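Local coordinates for RimK domain protein ATP-grasp (Sphaerobacter thermophilus, PDB 5I47) that is probably an ATP-binding ligase of the RimK-like ATP-grasp family, perhaps one that attaches glutamate to a ribosomal protein as RimK does, at residues B[8-13]-B[55-60]; B[125-130]-B[146-151]; B[189-194]-B[258-263]; B[90-95]-B[134-139]; B[177-182]-B[239-244]. All coordinates share one frame; numbering follows the deposited sequence.

Interaction 1: residues B[8-13]-B[55-60]; sequences ALLADR and ALDRGE
L9 and L56 sit next to each other on two parallel strands, 8-10 and 55-57, whose backbones satisfy one another in a regular ladder. L56 N gives to A8 O at 2.7 Å. L10 N gives to L56 O at 2.9 Å. R58 N then carries the ladder past the strand end by reaching L10 O at 2.9 Å. L9 turns its own backbone polar atoms the other way, to V33 and V35 of strand 31-35.

On the face of L9 and L56 the leucines point the same way, CD2 to CD2 at 4.1 Å, against I22 and L21 of helix 16-27. On the face of A8, L10 and A55, L10 has its CG beside the backbone N (chi1 -59°), which brings CD1 to 4.1 Å from A55 CB, in touch with L68 and L72 of helix 63-74.

The charged groups gather where the strands give out. D57 OD1 accepts G59 N at 2.9 Å, closing an Asx turn, and also pairs with R65. R58 lays its CB 3.8 Å from A11 CB, then folds its chain away to a salt bridge with E18 and to the carbonyls of L254 and V255. An apolar parallel sheet with helices on both faces suits the Rossmann-like preATP-grasp domain, and its buried charges appear tolerable because each has a partner.

Interaction 2: residues B[125-130]-B[146-151]; sequences IGYPVV and EDQDAA
Y127 lays its ring against E146 and D147 where the chain turns into helix 148-160, in the RimK-like ATP-grasp domain; D147 is the N-cap of that helix, and a cis peptide bond joins Y127 to P128. With CG anti to its carbonyl carbon (chi1 -64°), the tyrosine heads straight for the other segment.

CB starts the contact, 3.2 Å from E146 O, and CG and CD1 run on past the same carbonyl oxygen, which lies oblique to the ring. Further out the ring meets the N-cap residue: CE1 comes to 3.3 Å from D147 C, while D147 CA stands over one face in a CH-pi contact, 3.7 Å from the ring centroid and 20° off the ring normal. CZ follows, closest to Q148 N. The hydroxyl ends beside the first turn of the helix, with A151 CB near the ring plane at its edge; although OH is close to Q148 N, the angle is too poor for a hydrogen bond.

D147 itself is steadied by its capping bond, OD1 taking A150 N from above the carboxylate plane. Y127 also touches I122 of helix 115-125 and V145 of strand 143-145, so it wedges between elements at the surface of the domain. P128 adds a looser touch, its CB 4.1 Å from E146 CA. At the far end of the tyrosine, OH rests 3.1 Å from Q148 CA and 3.5 Å from Q148 CB.

Interaction 3: residues B[189-194]-B[258-263]; sequences SLAGIE and RSLSGR
S259 is the first residue of the short helix 258-262 to meet the strand, with OG 3.7 Å from E194 OE2; its hydrogen bond goes instead to Y209 O. L260 comes next and carries the apolar part. Its CG stands opposite the backbone N (chi1 -164°), which sends the two methyl groups at the strand: CD2 packs 3.9 Å from A191 CB and 3.6 Å from A191 O. Over G192 the fit is close enough that any CB there would run into L260 CD1. L260 CB also lies 3.3 Å from E194 OE2, where the two side chains cross obliquely.

After a turn of helix, R263 stretches its chain back along the helix, its guanidinium lying with S259 O over the centre of one face. NH2 makes a long salt bridge to E194 OE2 at 3.6 Å. The carboxylate and guanidinium planes are 78° apart, so the two do not pair flat, and E194 CG sits in the guanidinium plane at its edge. The stronger mate of E194 is R182, which binds OE1. An alanine in place of E194 would probably strip both R182 and R263 of this carboxylate and open a gap beside L260 CB.

The helix runs nearly across the strand, at 104° with axes 9.5 Å apart. It lies on the face of the antiparallel sheet that A191 and E194 share; helix 267-275 packs beside it, against A191 and L260, and I193 turns to helix 216-230 on the other face.

Interaction 4: residues B[90-95]-B[134-139]; sequences ADRMAL and LTVDPG
R92 reaches V136 because its CG lies beside the backbone N (chi1 -63°) and the chain then runs out extended as far as NE; the two side chains cross at about a right angle. V136 CG2 ends up over one face of the guanidinium, toward its rim, 3.9 Å from NH2. D91 has its CG anti to the backbone N (chi1 -170°), which swings OD1 back over the start of the helix that follows.

There OD1 takes A94 N at 3.2 Å, from well above the carboxylate plane, and M93 N more weakly. L134 O is only 3.2 Å from the same OD1; the two acceptors may be tolerated because the backbone N-H groups that open the helix lie around them. L134 O receives one of these, R92 N, at 2.7 Å in a weak, bent bond.

On the other side of D91, A90 O accepts V136 N at 2.8 Å, a much straighter link (164°), so D91 and T135 form a single backbone bridge. A water in the guanidinium plane, at its edge, accepts from R92 NH1 at 3.1 Å and from D137 N at 3.0 Å, while NH1 also binds S133 O. M93, a selenomethionine, and L134 meet CB to CB and together touch V67 of the second subunit.

The geometry is that of a capped helix start: helix 83-90 ends, D91 serves as N-cap of helix 92-101, and the loop between strands 129-133 and 143-145 of the ATP-grasp domain is pinned to the break.

Interaction 5: residues B[177-182]-B[239-244]; sequences AGQSVR and VVETGD
V181 and V239 form the tight, buried part of this contact, an antiparallel hydrogen-bonded pair. V239 N gives to V181 O at 2.8 Å, almost straight, and V181 N returns a bond to V239 O at 3.0 Å. Their side chains share one face, CB to CB at 4.3 Å.

Toward the turn of residues 177-180 the ladder slackens on the more open side, where Q179 and E241 are partly exposed to solvent. E241 N still reaches Q179 O, but weakly, at 3.4 Å. Here side chains add to the weak ladder: Q179 CG lies 4.0 Å from E241 CB, the two side chains crossing at about a right angle. E241, with CG beside its backbone N (chi1 -52°), runs its aliphatic part past V181 and sets OE2 3.6 Å from V181 CG2; the same oxygen is hydrogen-bonded to the hydroxyl of Y212. A valine at E241 would probably leave that hydroxyl without its acceptor and uncover part of V181. Q179 OE1 turns off to R176 N.

The strands lie inside the antiparallel sheet of the ATP-grasp domain: 180-187 has strand 190-196 on its other flank, 235-241 has strand 246-253, and helix 216-230 covers the face of V181 and V239 with L219 and L222.

Overall arrangement
Interaction 1 is the buried contact, a parallel strand pair in the preATP-grasp sheet, whereas interaction 2 lies at the surface on the opposite side of the chain's centre, their centres about 36 Å apart. Interactions 3 and 5 share one antiparallel sheet: strands 180-187 and 190-196 are neighbours, linked by the E194 to R182 salt bridge. Backbone ladders dominate 1 and 5, while 2 and 3 rest mainly on side chains packed between a helix and a neighbouring strand or loop. Interaction 4, partly buried, joins the break between helices 83-90 and 92-101 to a loop, touches interaction 1 through V136 and E60, and also meets the second subunit.

Interaction 1: residues B[8-13]-B[55-60]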
# COMPACT_ATOMS: atom_id res chain seq x y z
N ALA B 8 -5.21 18.10 16.76
CA ALA B 8 -5.79 16.77 16.85
C ALA B 8 -4.72 15.73 17.18
O ALA B 8 -3.67 15.70 16.54
CB ALA B 8 -6.49 16.40 15.54
N LEU B 9 -5.00 14.90 18.19
CA LEU B 9 -4.14 13.78 18.58
C LEU B 9 -4.81 12.50 18.10
O LEU B 9 -5.66 11.94 18.78
CB LEU B 9 -3.90 13.75 20.09
CG LEU B 9 -3.18 14.90 20.80
CD1 LEU B 9 -3.08 14.59 22.30
CD2 LEU B 9 -1.80 15.15 20.21
N LEU B 10 -4.41 12.04 16.91
CA LEU B 10 -4.98 10.85 16.31
C LEU B 10 -4.59 9.62 17.11
O LEU B 10 -3.52 9.03 16.89
CB LEU B 10 -4.53 10.71 14.85
CG LEU B 10 -4.90 11.87 13.93
CD1 LEU B 10 -4.37 11.65 12.52
CD2 LEU B 10 -6.41 12.05 13.92
N ALA B 11 -5.45 9.22 18.05
CA ALA B 11 -5.16 8.10 18.92
C ALA B 11 -6.49 7.51 19.38
O ALA B 11 -7.55 8.11 19.19
CB ALA B 11 -4.30 8.52 20.11
N ASP B 12 -6.42 6.33 19.98
CA ASP B 12 -7.63 5.69 20.46
C ASP B 12 -7.91 5.97 21.93
O ASP B 12 -9.07 5.90 22.34
CB ASP B 12 -7.54 4.18 20.22
CG ASP B 12 -7.42 3.84 18.75
OD1 ASP B 12 -6.60 2.97 18.40
OD2 ASP B 12 -8.16 4.44 17.94
N ARG B 13 -6.89 6.32 22.71
CA ARG B 13 -7.06 6.68 24.11
C ARG B 13 -5.79 7.37 24.59
O ARG B 13 -4.69 7.08 24.12
CB ARG B 13 -7.36 5.45 24.98
CG ARG B 13 -6.32 4.35 24.90
CD ARG B 13 -6.75 3.14 25.72
NE ARG B 13 -5.63 2.53 26.40
CZ ARG B 13 -5.14 2.96 27.56
NH1 ARG B 13 -5.69 4.00 28.17
NH2 ARG B 13 -4.11 2.34 28.11
N ALA B 55 -2.75 17.91 12.85
CA ALA B 55 -3.04 16.60 13.42
C ALA B 55 -1.73 15.88 13.68
O ALA B 55 -0.78 16.00 12.90
CB ALA B 55 -3.93 15.76 12.51
N LEU B 56 -1.67 15.13 14.78
CA LEU B 56 -0.48 14.39 15.15
C LEU B 56 -0.87 12.93 15.33
O LEU B 56 -1.61 12.59 16.26
CB LEU B 56 0.16 14.95 16.42
CG LEU B 56 1.36 14.22 17.01
CD1 LEU B 56 2.50 14.13 16.02
CD2 LEU B 56 1.81 14.92 18.28
N ASP B 57 -0.40 12.07 14.43
CA ASP B 57 -0.76 10.65 14.49
C ASP B 57 0.02 9.99 15.61
O ASP B 57 1.25 9.87 15.55
CB ASP B 57 -0.48 9.97 13.15
CG ASP B 57 -1.15 8.62 13.03
OD1 ASP B 57 -1.31 7.93 14.06
OD2 ASP B 57 -1.53 8.25 11.91
N ARG B 58 -0.69 9.55 16.65
CA ARG B 58 -0.10 8.90 17.81
C ARG B 58 -0.27 7.38 17.76
O ARG B 58 -0.11 6.71 18.79
CB ARG B 58 -0.72 9.45 19.09
CG ARG B 58 -0.52 10.95 19.28
CD ARG B 58 0.92 11.26 19.63
NE ARG B 58 1.40 10.37 20.68
CZ ARG B 58 2.46 9.57 20.57
NH1 ARG B 58 3.17 9.57 19.46
NH2 ARG B 58 2.81 8.79 21.59
N GLY B 59 -0.58 6.83 16.59
CA GLY B 59 -0.80 5.41 16.44
C GLY B 59 0.35 4.71 15.72
O GLY B 59 1.25 5.34 15.17
N GLU B 60 0.29 3.38 15.76
CA GLU B 60 1.24 2.55 15.03
C GLU B 60 1.13 2.83 13.53
O GLU B 60 0.03 3.02 13.00
CB GLU B 60 0.96 1.07 15.32
CG GLU B 60 1.93 0.08 14.70
CD GLU B 60 1.33 -1.32 14.57
OE1 GLU B 60 0.11 -1.48 14.80
OE2 GLU B 60 2.08 -2.26 14.22

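Interaction 2: residues B[125-130]-B[146-151]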
# COMPACT_ATOMS: atom_id res chain seq x y z
N ILE B 125 20.63 -16.54 1.39
CA ILE B 125 21.03 -15.74 2.54
C ILE B 125 21.60 -16.63 3.64
O ILE B 125 22.60 -16.28 4.28
CB ILE B 125 19.84 -14.90 3.04
CG1 ILE B 125 19.41 -13.88 1.98
CG2 ILE B 125 20.18 -14.21 4.35
CD1 ILE B 125 18.24 -13.03 2.40
N GLY B 126 20.98 -17.78 3.86
CA GLY B 126 21.40 -18.67 4.92
C GLY B 126 20.76 -18.31 6.24
O GLY B 126 20.52 -17.12 6.51
N TYR B 127 20.46 -19.30 7.07
CA TYR B 127 19.83 -19.07 8.38
C TYR B 127 20.75 -18.32 9.34
O TYR B 127 21.97 -18.47 9.27
CB TYR B 127 19.42 -20.40 9.00
CG TYR B 127 18.36 -21.13 8.21
CD1 TYR B 127 17.02 -20.79 8.34
CD2 TYR B 127 18.69 -22.17 7.35
CE1 TYR B 127 16.04 -21.46 7.63
CE2 TYR B 127 17.72 -22.84 6.63
CZ TYR B 127 16.40 -22.49 6.78
OH TYR B 127 15.43 -23.15 6.07
N PRO B 128 20.17 -17.50 10.24
CA PRO B 128 18.73 -17.25 10.36
C PRO B 128 18.27 -16.08 9.49
O PRO B 128 19.10 -15.31 9.01
CB PRO B 128 18.56 -16.93 11.84
CG PRO B 128 19.83 -16.21 12.18
CD PRO B 128 20.92 -16.84 11.33
N VAL B 129 16.96 -15.96 9.30
CA VAL B 129 16.34 -14.86 8.57
C VAL B 129 15.04 -14.48 9.28
O VAL B 129 14.57 -15.19 10.17
CB VAL B 129 16.05 -15.22 7.10
CG1 VAL B 129 17.34 -15.52 6.35
CG2 VAL B 129 15.09 -16.39 7.01
N VAL B 130 14.47 -13.35 8.87
CA VAL B 130 13.16 -12.91 9.35
C VAL B 130 12.25 -12.69 8.15
O VAL B 130 12.70 -12.22 7.10
CB VAL B 130 13.26 -11.63 10.20
CG1 VAL B 130 13.90 -11.93 11.54
CG2 VAL B 130 14.05 -10.56 9.48
N GLU B 146 14.92 -19.76 12.30
CA GLU B 146 16.26 -20.25 12.60
C GLU B 146 16.67 -21.43 11.73
O GLU B 146 17.87 -21.61 11.47
CB GLU B 146 16.37 -20.65 14.07
CG GLU B 146 15.67 -19.72 15.04
CD GLU B 146 14.24 -20.16 15.33
OE1 GLU B 146 13.58 -20.68 14.41
OE2 GLU B 146 13.79 -20.00 16.49
N ASP B 147 15.72 -22.24 11.28
CA ASP B 147 16.02 -23.44 10.51
C ASP B 147 14.83 -23.78 9.63
O ASP B 147 13.79 -23.11 9.67
CB ASP B 147 16.38 -24.60 11.44
CG ASP B 147 15.32 -24.83 12.49
OD1 ASP B 147 14.28 -25.43 12.16
OD2 ASP B 147 15.52 -24.40 13.65
N GLN B 148 14.97 -24.85 8.85
CA GLN B 148 13.94 -25.20 7.88
C GLN B 148 12.62 -25.57 8.55
O GLN B 148 11.55 -25.29 8.00
CB GLN B 148 14.41 -26.35 6.98
CG GLN B 148 13.42 -26.71 5.88
CD GLN B 148 13.91 -27.82 4.97
OE1 GLN B 148 14.89 -27.65 4.25
NE2 GLN B 148 13.23 -28.96 5.01
N ASP B 149 12.68 -26.21 9.72
CA ASP B 149 11.45 -26.53 10.44
C ASP B 149 10.69 -25.26 10.81
O ASP B 149 9.46 -25.22 10.74
CB ASP B 149 11.76 -27.35 11.69
CG ASP B 149 11.79 -28.83 11.42
OD1 ASP B 149 12.88 -29.36 11.08
OD2 ASP B 149 10.73 -29.48 11.55
N ALA B 150 11.42 -24.21 11.22
CA ALA B 150 10.77 -22.93 11.45
C ALA B 150 10.26 -22.33 10.15
O ALA B 150 9.19 -21.71 10.13
CB ALA B 150 11.75 -21.97 12.13
N ALA B 151 11.00 -22.53 9.06
CA ALA B 151 10.57 -21.99 7.77
C ALA B 151 9.29 -22.66 7.29
O ALA B 151 8.32 -21.98 6.93
CB ALA B 151 11.69 -22.16 6.74

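Interaction 3: residues B[189-194]-B[258-263]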
# COMPACT_ATOMS: atom_id res chain seq x y z
N SER B 189 15.43 17.02 15.15
CA SER B 189 16.74 16.57 15.61
C SER B 189 16.61 15.27 16.38
O SER B 189 15.52 14.84 16.76
CB SER B 189 17.41 17.63 16.50
OG SER B 189 17.41 18.90 15.88
N LEU B 190 17.76 14.64 16.61
CA LEU B 190 17.85 13.44 17.43
C LEU B 190 17.59 13.79 18.89
O LEU B 190 18.38 14.50 19.51
CB LEU B 190 19.23 12.81 17.26
CG LEU B 190 19.55 11.56 18.07
CD1 LEU B 190 18.66 10.40 17.64
CD2 LEU B 190 21.02 11.20 17.92
N ALA B 191 16.47 13.31 19.43
CA ALA B 191 16.14 13.58 20.82
C ALA B 191 16.91 12.71 21.80
O ALA B 191 17.02 13.06 22.98
CB ALA B 191 14.64 13.40 21.06
N GLY B 192 17.44 11.58 21.34
CA GLY B 192 18.18 10.71 22.23
C GLY B 192 18.42 9.37 21.58
O GLY B 192 17.82 9.02 20.56
N ILE B 193 19.34 8.63 22.18
CA ILE B 193 19.69 7.28 21.77
C ILE B 193 19.38 6.34 22.92
O ILE B 193 19.67 6.66 24.08
CB ILE B 193 21.17 7.19 21.35
CG1 ILE B 193 21.47 8.22 20.26
CG2 ILE B 193 21.52 5.79 20.88
CD1 ILE B 193 22.90 8.23 19.78
N GLU B 194 18.79 5.20 22.61
CA GLU B 194 18.37 4.25 23.63
C GLU B 194 18.79 2.84 23.22
O GLU B 194 19.18 2.59 22.08
CB GLU B 194 16.85 4.32 23.86
CG GLU B 194 16.40 5.62 24.49
CD GLU B 194 14.89 5.73 24.60
OE1 GLU B 194 14.19 5.12 23.77
OE2 GLU B 194 14.42 6.42 25.53
N ARG B 258 8.12 7.52 26.58
CA ARG B 258 7.99 7.57 28.03
C ARG B 258 9.35 7.58 28.71
O ARG B 258 9.65 8.46 29.52
CB ARG B 258 7.17 6.37 28.51
CG ARG B 258 6.22 6.63 29.66
CD ARG B 258 5.53 5.34 30.07
NE ARG B 258 4.90 4.67 28.94
CZ ARG B 258 3.59 4.54 28.78
NH1 ARG B 258 2.75 5.01 29.69
NH2 ARG B 258 3.11 3.91 27.71
N SER B 259 10.19 6.60 28.38
CA SER B 259 11.49 6.46 29.03
C SER B 259 12.37 7.68 28.79
O SER B 259 13.04 8.15 29.72
CB SER B 259 12.19 5.20 28.52
OG SER B 259 13.55 5.17 28.92
N LEU B 260 12.37 8.21 27.57
CA LEU B 260 13.24 9.34 27.26
C LEU B 260 12.78 10.61 27.97
O LEU B 260 13.61 11.39 28.45
CB LEU B 260 13.31 9.56 25.75
CG LEU B 260 14.46 10.44 25.27
CD1 LEU B 260 15.80 9.85 25.70
CD2 LEU B 260 14.42 10.63 23.76
N SER B 261 11.46 10.82 28.06
CA SER B 261 10.94 11.93 28.85
C SER B 261 11.29 11.80 30.33
O SER B 261 11.38 12.81 31.03
CB SER B 261 9.42 12.02 28.70
OG SER B 261 9.07 12.75 27.54
N GLY B 262 11.50 10.57 30.81
CA GLY B 262 11.87 10.38 32.20
C GLY B 262 13.22 10.99 32.54
O GLY B 262 13.42 11.50 33.64
N ARG B 263 14.16 10.95 31.60
CA ARG B 263 15.50 11.48 31.83
C ARG B 263 15.60 12.96 31.49
O ARG B 263 16.67 13.43 31.07
CB ARG B 263 16.53 10.67 31.05
CG ARG B 263 16.33 9.18 31.17
CD ARG B 263 17.44 8.41 30.49
NE ARG B 263 16.97 7.09 30.06
CZ ARG B 263 16.75 6.76 28.79
NH1 ARG B 263 16.97 7.64 27.83
NH2 ARG B 263 16.31 5.55 28.49

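Interaction 4: residues B[90-95]-B[134-139]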
# COMPACT_ATOMS: atom_id res chain seq x y z
N ALA B 90 5.00 2.75 7.03
CA ALA B 90 4.01 1.69 6.83
C ALA B 90 4.44 0.66 5.80
O ALA B 90 3.96 -0.48 5.85
CB ALA B 90 2.68 2.30 6.39
N ASP B 91 5.33 1.03 4.89
CA ASP B 91 5.70 0.20 3.74
C ASP B 91 7.17 -0.17 3.88
O ASP B 91 8.05 0.65 3.59
CB ASP B 91 5.42 0.95 2.44
CG ASP B 91 5.54 0.07 1.21
OD1 ASP B 91 6.21 -0.98 1.28
OD2 ASP B 91 4.96 0.44 0.17
N ARG B 92 7.44 -1.41 4.31
CA ARG B 92 8.82 -1.86 4.43
C ARG B 92 9.54 -1.86 3.09
O ARG B 92 10.75 -1.64 3.04
CB ARG B 92 8.86 -3.25 5.07
CG ARG B 92 8.30 -3.30 6.49
CD ARG B 92 8.73 -4.55 7.25
NE ARG B 92 8.18 -4.56 8.60
CZ ARG B 92 7.12 -5.27 8.97
NH1 ARG B 92 6.50 -6.05 8.10
NH2 ARG B 92 6.68 -5.20 10.22
N MSE B 93 8.81 -2.10 2.01
CA MSE B 93 9.42 -2.14 0.68
C MSE B 93 9.86 -0.75 0.24
O MSE B 93 10.98 -0.57 -0.26
CB MSE B 93 8.43 -2.72 -0.34
CG MSE B 93 8.97 -2.75 -1.75
SE MSE B 93 10.44 -4.02 -1.96
CE MSE B 93 11.92 -2.79 -2.33
N ALA B 94 8.99 0.25 0.42
CA ALA B 94 9.34 1.61 0.03
C ALA B 94 10.46 2.15 0.90
O ALA B 94 11.37 2.84 0.41
CB ALA B 94 8.11 2.52 0.09
N LEU B 95 10.42 1.85 2.21
CA LEU B 95 11.50 2.26 3.10
C LEU B 95 12.81 1.59 2.71
O LEU B 95 13.87 2.23 2.70
CB LEU B 95 11.15 1.91 4.54
CG LEU B 95 12.22 2.20 5.59
CD1 LEU B 95 12.53 3.69 5.66
CD2 LEU B 95 11.78 1.68 6.96
N LEU B 134 5.38 -6.89 3.28
CA LEU B 134 5.79 -5.65 2.63
C LEU B 134 5.20 -4.44 3.33
O LEU B 134 5.80 -3.36 3.33
CB LEU B 134 5.38 -5.65 1.16
CG LEU B 134 5.83 -6.82 0.27
CD1 LEU B 134 5.61 -6.48 -1.19
CD2 LEU B 134 7.28 -7.17 0.53
N THR B 135 4.03 -4.59 3.94
CA THR B 135 3.35 -3.53 4.67
C THR B 135 3.24 -3.94 6.13
O THR B 135 2.92 -5.09 6.44
CB THR B 135 1.97 -3.26 4.08
OG1 THR B 135 2.11 -2.56 2.84
CG2 THR B 135 1.10 -2.44 5.03
N VAL B 136 3.52 -2.99 7.03
CA VAL B 136 3.40 -3.26 8.46
C VAL B 136 1.97 -3.65 8.79
O VAL B 136 1.02 -2.92 8.47
CB VAL B 136 3.86 -2.04 9.29
CG1 VAL B 136 3.66 -2.31 10.77
CG2 VAL B 136 5.31 -1.72 8.99
N ASP B 137 1.81 -4.80 9.41
CA ASP B 137 0.50 -5.40 9.63
C ASP B 137 0.51 -6.18 10.94
O ASP B 137 1.30 -7.12 11.09
CB ASP B 137 0.13 -6.31 8.46
CG ASP B 137 -1.05 -7.22 8.76
OD1 ASP B 137 -2.03 -6.74 9.38
OD2 ASP B 137 -1.00 -8.40 8.38
N PRO B 138 -0.34 -5.82 11.90
CA PRO B 138 -0.36 -6.57 13.17
C PRO B 138 -0.76 -8.03 13.02
O PRO B 138 -0.33 -8.86 13.82
CB PRO B 138 -1.37 -5.79 14.03
CG PRO B 138 -2.20 -5.02 13.04
CD PRO B 138 -1.29 -4.70 11.90
N GLY B 139 -1.56 -8.36 12.01
CA GLY B 139 -1.90 -9.75 11.73
C GLY B 139 -0.77 -10.59 11.17
O GLY B 139 -0.94 -11.80 11.00
O HOH W 1 4.06 -6.81 9.84

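Interaction 5: residues B[177-182]-B[239-244]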
# COMPACT_ATOMS: atom_id res chain seq x y z
N ALA B 177 21.48 -7.37 23.12
CA ALA B 177 20.56 -6.53 23.88
C ALA B 177 21.05 -5.08 23.95
O ALA B 177 20.29 -4.15 23.65
CB ALA B 177 20.33 -7.10 25.28
N GLY B 178 22.31 -4.88 24.36
CA GLY B 178 22.90 -3.55 24.38
C GLY B 178 23.18 -2.97 23.01
O GLY B 178 23.43 -1.76 22.91
N GLN B 179 23.16 -3.79 21.96
CA GLN B 179 23.30 -3.33 20.59
C GLN B 179 21.95 -3.18 19.89
O GLN B 179 21.92 -2.91 18.68
CB GLN B 179 24.20 -4.30 19.80
CG GLN B 179 25.65 -4.29 20.26
CD GLN B 179 26.26 -5.67 20.33
OE1 GLN B 179 25.57 -6.68 20.20
NE2 GLN B 179 27.57 -5.72 20.56
N SER B 180 20.85 -3.34 20.62
CA SER B 180 19.51 -3.09 20.10
C SER B 180 19.20 -1.61 20.32
O SER B 180 18.47 -1.21 21.22
CB SER B 180 18.48 -3.99 20.78
OG SER B 180 18.82 -5.35 20.63
N VAL B 181 19.78 -0.79 19.45
CA VAL B 181 19.73 0.66 19.57
C VAL B 181 18.46 1.19 18.93
O VAL B 181 17.95 0.64 17.94
CB VAL B 181 21.00 1.29 18.95
CG1 VAL B 181 20.88 2.80 18.88
CG2 VAL B 181 22.22 0.88 19.75
N ARG B 182 17.93 2.27 19.50
CA ARG B 182 16.73 2.94 19.00
C ARG B 182 17.01 4.44 18.93
O ARG B 182 17.19 5.08 19.97
CB ARG B 182 15.54 2.65 19.92
CG ARG B 182 14.28 3.41 19.58
CD ARG B 182 13.50 3.71 20.85
NE ARG B 182 12.09 3.93 20.58
CZ ARG B 182 11.25 4.50 21.44
NH1 ARG B 182 11.69 4.91 22.62
NH2 ARG B 182 9.98 4.67 21.12
N VAL B 239 18.09 0.14 15.15
CA VAL B 239 19.43 -0.08 14.62
C VAL B 239 20.07 -1.25 15.37
O VAL B 239 19.79 -1.48 16.55
CB VAL B 239 20.31 1.19 14.74
CG1 VAL B 239 21.57 1.05 13.90
CG2 VAL B 239 19.53 2.43 14.32
N VAL B 240 20.91 -1.99 14.66
CA VAL B 240 21.69 -3.08 15.24
C VAL B 240 23.16 -2.80 14.96
O VAL B 240 23.56 -2.64 13.80
CB VAL B 240 21.28 -4.45 14.68
CG1 VAL B 240 22.24 -5.54 15.16
CG2 VAL B 240 19.86 -4.79 15.09
N GLU B 241 23.96 -2.74 16.02
CA GLU B 241 25.39 -2.48 15.87
C GLU B 241 26.13 -3.76 15.53
O GLU B 241 25.86 -4.82 16.11
CB GLU B 241 25.96 -1.87 17.15
CG GLU B 241 25.20 -0.66 17.66
CD GLU B 241 25.98 0.10 18.71
OE1 GLU B 241 26.91 0.84 18.33
OE2 GLU B 241 25.66 -0.04 19.91
N THR B 242 27.06 -3.66 14.59
CA THR B 242 27.87 -4.80 14.17
C THR B 242 29.34 -4.41 14.22
O THR B 242 29.70 -3.28 14.55
CB THR B 242 27.49 -5.27 12.75
OG1 THR B 242 28.05 -4.37 11.79
CG2 THR B 242 25.98 -5.33 12.58
N GLY B 243 30.20 -5.37 13.89
CA GLY B 243 31.62 -5.11 13.74
C GLY B 243 32.00 -4.40 12.47
O GLY B 243 33.12 -3.90 12.35
N ASP B 244 31.08 -4.35 11.50
CA ASP B 244 31.28 -3.60 10.27
C ASP B 244 30.65 -2.21 10.32
O ASP B 244 30.98 -1.37 9.47
CB ASP B 244 30.70 -4.38 9.08
CG ASP B 244 31.11 -5.84 9.07
OD1 ASP B 244 30.28 -6.70 8.72
OD2 ASP B 244 32.28 -6.13 9.43